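Local coordinates for SnoaL-like domain-containing protein (Sphaerobacter thermophilus, PDB 5TGN) that is of unknown function but carries a SnoaL-like domain of the NTF2 clan, a cone-shaped fold that in relatives often houses a ligand-binding or catalytic pocket, at residues Phe29-Glu34 with Arg44-Ile49. Numbering follows the deposited sequence.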
loop_
_atom_site.group_PDB
_atom_site.type_symbol
_atom_site.label_atom_id
_atom_site.label_comp_id
_atom_site.label_asym_id
_atom_site.label_seq_id
_atom_site.Cartn_x
_atom_site.Cartn_y
_atom_site.Cartn_z
ATOM N N PHE A 29 -14.357 -16.538 -2.787
ATOM C CA PHE A 29 -14.305 -15.775 -4.028
ATOM C C PHE A 29 -14.641 -16.665 -5.224
ATOM O O PHE A 29 -14.405 -17.876 -5.206
ATOM C CB PHE A 29 -12.915 -15.163 -4.236
ATOM C CG PHE A 29 -12.600 -14.038 -3.310
ATOM C CD1 PHE A 29 -12.549 -12.730 -3.776
ATOM C CD2 PHE A 29 -12.316 -14.284 -1.978
ATOM C CE1 PHE A 29 -12.217 -11.663 -2.920
ATOM C CE2 PHE A 29 -11.985 -13.220 -1.094
ATOM C CZ PHE A 29 -11.944 -11.903 -1.565
ATOM N N ALA A 30 -15.191 -16.042 -6.264
ATOM C CA ALA A 30 -15.274 -16.681 -7.572
ATOM C C ALA A 30 -13.876 -17.031 -8.074
ATOM O O ALA A 30 -12.867 -16.435 -7.675
ATOM C CB ALA A 30 -15.972 -15.771 -8.593
ATOM N N GLN A 31 -13.830 -18.007 -8.978
ATOM C CA GLN A 31 -12.556 -18.457 -9.521
ATOM C C GLN A 31 -11.781 -17.310 -10.154
ATOM O O GLN A 31 -10.551 -17.264 -10.071
ATOM C CB GLN A 31 -12.792 -19.581 -10.544
ATOM C CG GLN A 31 -11.519 -20.088 -11.187
ATOM C CD GLN A 31 -11.737 -21.267 -12.164
ATOM O OE1 GLN A 31 -12.865 -21.539 -12.619
ATOM N NE2 GLN A 31 -10.637 -21.960 -12.500
ATOM N N ASP A 32 -12.477 -16.393 -10.820
ATOM C CA ASP A 32 -11.858 -15.189 -11.358
ATOM C C ASP A 32 -12.119 -13.969 -10.482
ATOM O O ASP A 32 -12.048 -12.842 -10.971
ATOM C CB ASP A 32 -12.343 -14.939 -12.790
ATOM C CG ASP A 32 -13.853 -14.934 -12.900
ATOM O OD1 ASP A 32 -14.518 -15.221 -11.887
ATOM O OD2 ASP A 32 -14.383 -14.667 -14.001
ATOM N N GLY A 33 -12.430 -14.174 -9.203
ATOM C CA GLY A 33 -12.623 -13.066 -8.294
ATOM C C GLY A 33 -11.289 -12.427 -7.958
ATOM O O GLY A 33 -10.220 -12.953 -8.269
ATOM N N GLU A 34 -11.339 -11.263 -7.319
ATOM C CA GLU A 34 -10.087 -10.566 -7.082
ATOM C C GLU A 34 -10.155 -9.676 -5.850
ATOM O O GLU A 34 -11.225 -9.222 -5.427
ATOM C CB GLU A 34 -9.703 -9.715 -8.290
ATOM C CG GLU A 34 -10.662 -8.580 -8.504
ATOM C CD GLU A 34 -10.442 -7.869 -9.820
ATOM O OE1 GLU A 34 -9.877 -8.492 -10.752
ATOM O OE2 GLU A 34 -10.850 -6.688 -9.925
ATOM N N ARG A 44 -5.787 -11.692 -8.515
ATOM C CA ARG A 44 -6.896 -12.355 -9.192
ATOM C C ARG A 44 -6.777 -13.869 -9.071
ATOM O O ARG A 44 -5.727 -14.448 -9.373
ATOM C CB ARG A 44 -6.996 -11.968 -10.671
ATOM C CG ARG A 44 -8.251 -12.702 -11.366
ATOM C CD ARG A 44 -8.585 -12.184 -12.781
ATOM N NE ARG A 44 -9.082 -10.806 -12.765
ATOM C CZ ARG A 44 -8.317 -9.738 -12.997
ATOM N NH1 ARG A 44 -8.831 -8.513 -12.957
ATOM N NH2 ARG A 44 -7.022 -9.894 -13.267
ATOM N N GLY A 45 -7.856 -14.505 -8.641
ATOM C CA GLY A 45 -7.853 -15.950 -8.507
ATOM C C GLY A 45 -7.424 -16.406 -7.123
ATOM O O GLY A 45 -6.782 -15.682 -6.357
ATOM N N TRP A 46 -7.756 -17.662 -6.830
ATOM C CA TRP A 46 -7.638 -18.187 -5.473
ATOM C C TRP A 46 -6.189 -18.179 -4.955
ATOM O O TRP A 46 -5.926 -17.797 -3.805
ATOM C CB TRP A 46 -8.237 -19.591 -5.458
ATOM C CG TRP A 46 -9.734 -19.645 -5.771
ATOM C CD1 TRP A 46 -10.708 -18.868 -5.213
ATOM C CD2 TRP A 46 -10.416 -20.533 -6.703
ATOM N NE1 TRP A 46 -11.939 -19.216 -5.713
ATOM C CE2 TRP A 46 -11.793 -20.234 -6.628
ATOM C CE3 TRP A 46 -9.991 -21.550 -7.588
ATOM C CZ2 TRP A 46 -12.756 -20.916 -7.409
ATOM C CZ3 TRP A 46 -10.954 -22.240 -8.376
ATOM C CH2 TRP A 46 -12.315 -21.917 -8.280
ATOM N N ASP A 47 -5.234 -18.628 -5.763
ATOM C CA ASP A 47 -3.864 -18.699 -5.248
ATOM C C ASP A 47 -3.327 -17.313 -4.936
ATOM O O ASP A 47 -2.667 -17.117 -3.909
ATOM C CB ASP A 47 -2.935 -19.400 -6.238
ATOM C CG ASP A 47 -3.194 -20.903 -6.336
ATOM O OD1 ASP A 47 -3.429 -21.567 -5.306
ATOM O OD2 ASP A 47 -3.130 -21.423 -7.452
ATOM N N ALA A 48 -3.583 -16.343 -5.816
ATOM C CA ALA A 48 -3.107 -14.984 -5.580
ATOM C C ALA A 48 -3.757 -14.378 -4.346
ATOM O O ALA A 48 -3.093 -13.691 -3.560
ATOM C CB ALA A 48 -3.391 -14.102 -6.798
ATOM N N ILE A 49 -5.072 -14.566 -4.198
ATOM C CA ILE A 49 -5.757 -14.089 -3.008
ATOM C C ILE A 49 -5.157 -14.726 -1.765
ATOM O O ILE A 49 -4.869 -14.040 -0.783
ATOM C CB ILE A 49 -7.271 -14.363 -3.134
ATOM C CG1 ILE A 49 -7.908 -13.411 -4.170
ATOM C CG2 ILE A 49 -7.971 -14.268 -1.783
ATOM C CD1 ILE A 49 -9.322 -13.844 -4.622
#
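Trp46, in the first turn of helix 46-54, shows how one indole can serve a strand corner with both its edge and its face. At the edge, NE1 donates a nearly straight hydrogen bond to Phe29 O (2.9 Å), which lies in the ring plane; seen from the acceptor, the donor sits well above the carbonyl plane. Arg100 also donates to this oxygen, so two donors grip it. Over one face comes Gln31, whose CA stands 3.6 Å from the centroid of the six-membered ring in a CH-pi contact. Gln31 swings its CG away from its own amide nitrogen (chi1 179°) and runs on extended over the outer rim of that ring, CB and CG against CH2 and CZ3, its amide almost parallel to the indole.

The corner is a type I turn from Ala30 to Gly33, and it hands the chain from short strand 29-30 to strand 33-37, which pairs antiparallel with strand 41-44 in the curved sheet of the NTF2-like fold. Where that hairpin gives way to the helix, Gly45 N, at the N-cap position, donates to Gly33 O (2.9 Å). The positive phi of Gly45 would press a CB against the carbonyl O of Arg44.

Deeper in, Ile49 CD1 rests on one face of the Phe29 ring, 3.8 Å from its centroid, brought there by an extended chi2 (165°). Were Phe29 cut back to an alanine, this methyl would probably lose the ring face it rests on, and a gap would open beside Ile35 and Leu104.

Along the edge strand, Glu34 and Arg44 run side by side from a non-hydrogen-bonded pair and meet in a salt bridge, OE1 to NH1, modelled so close that its exact length is doubtful, with carboxylate and guanidinium planes 59° apart. The other carboxylate oxygen, OE2, forms a salt bridge with Arg103.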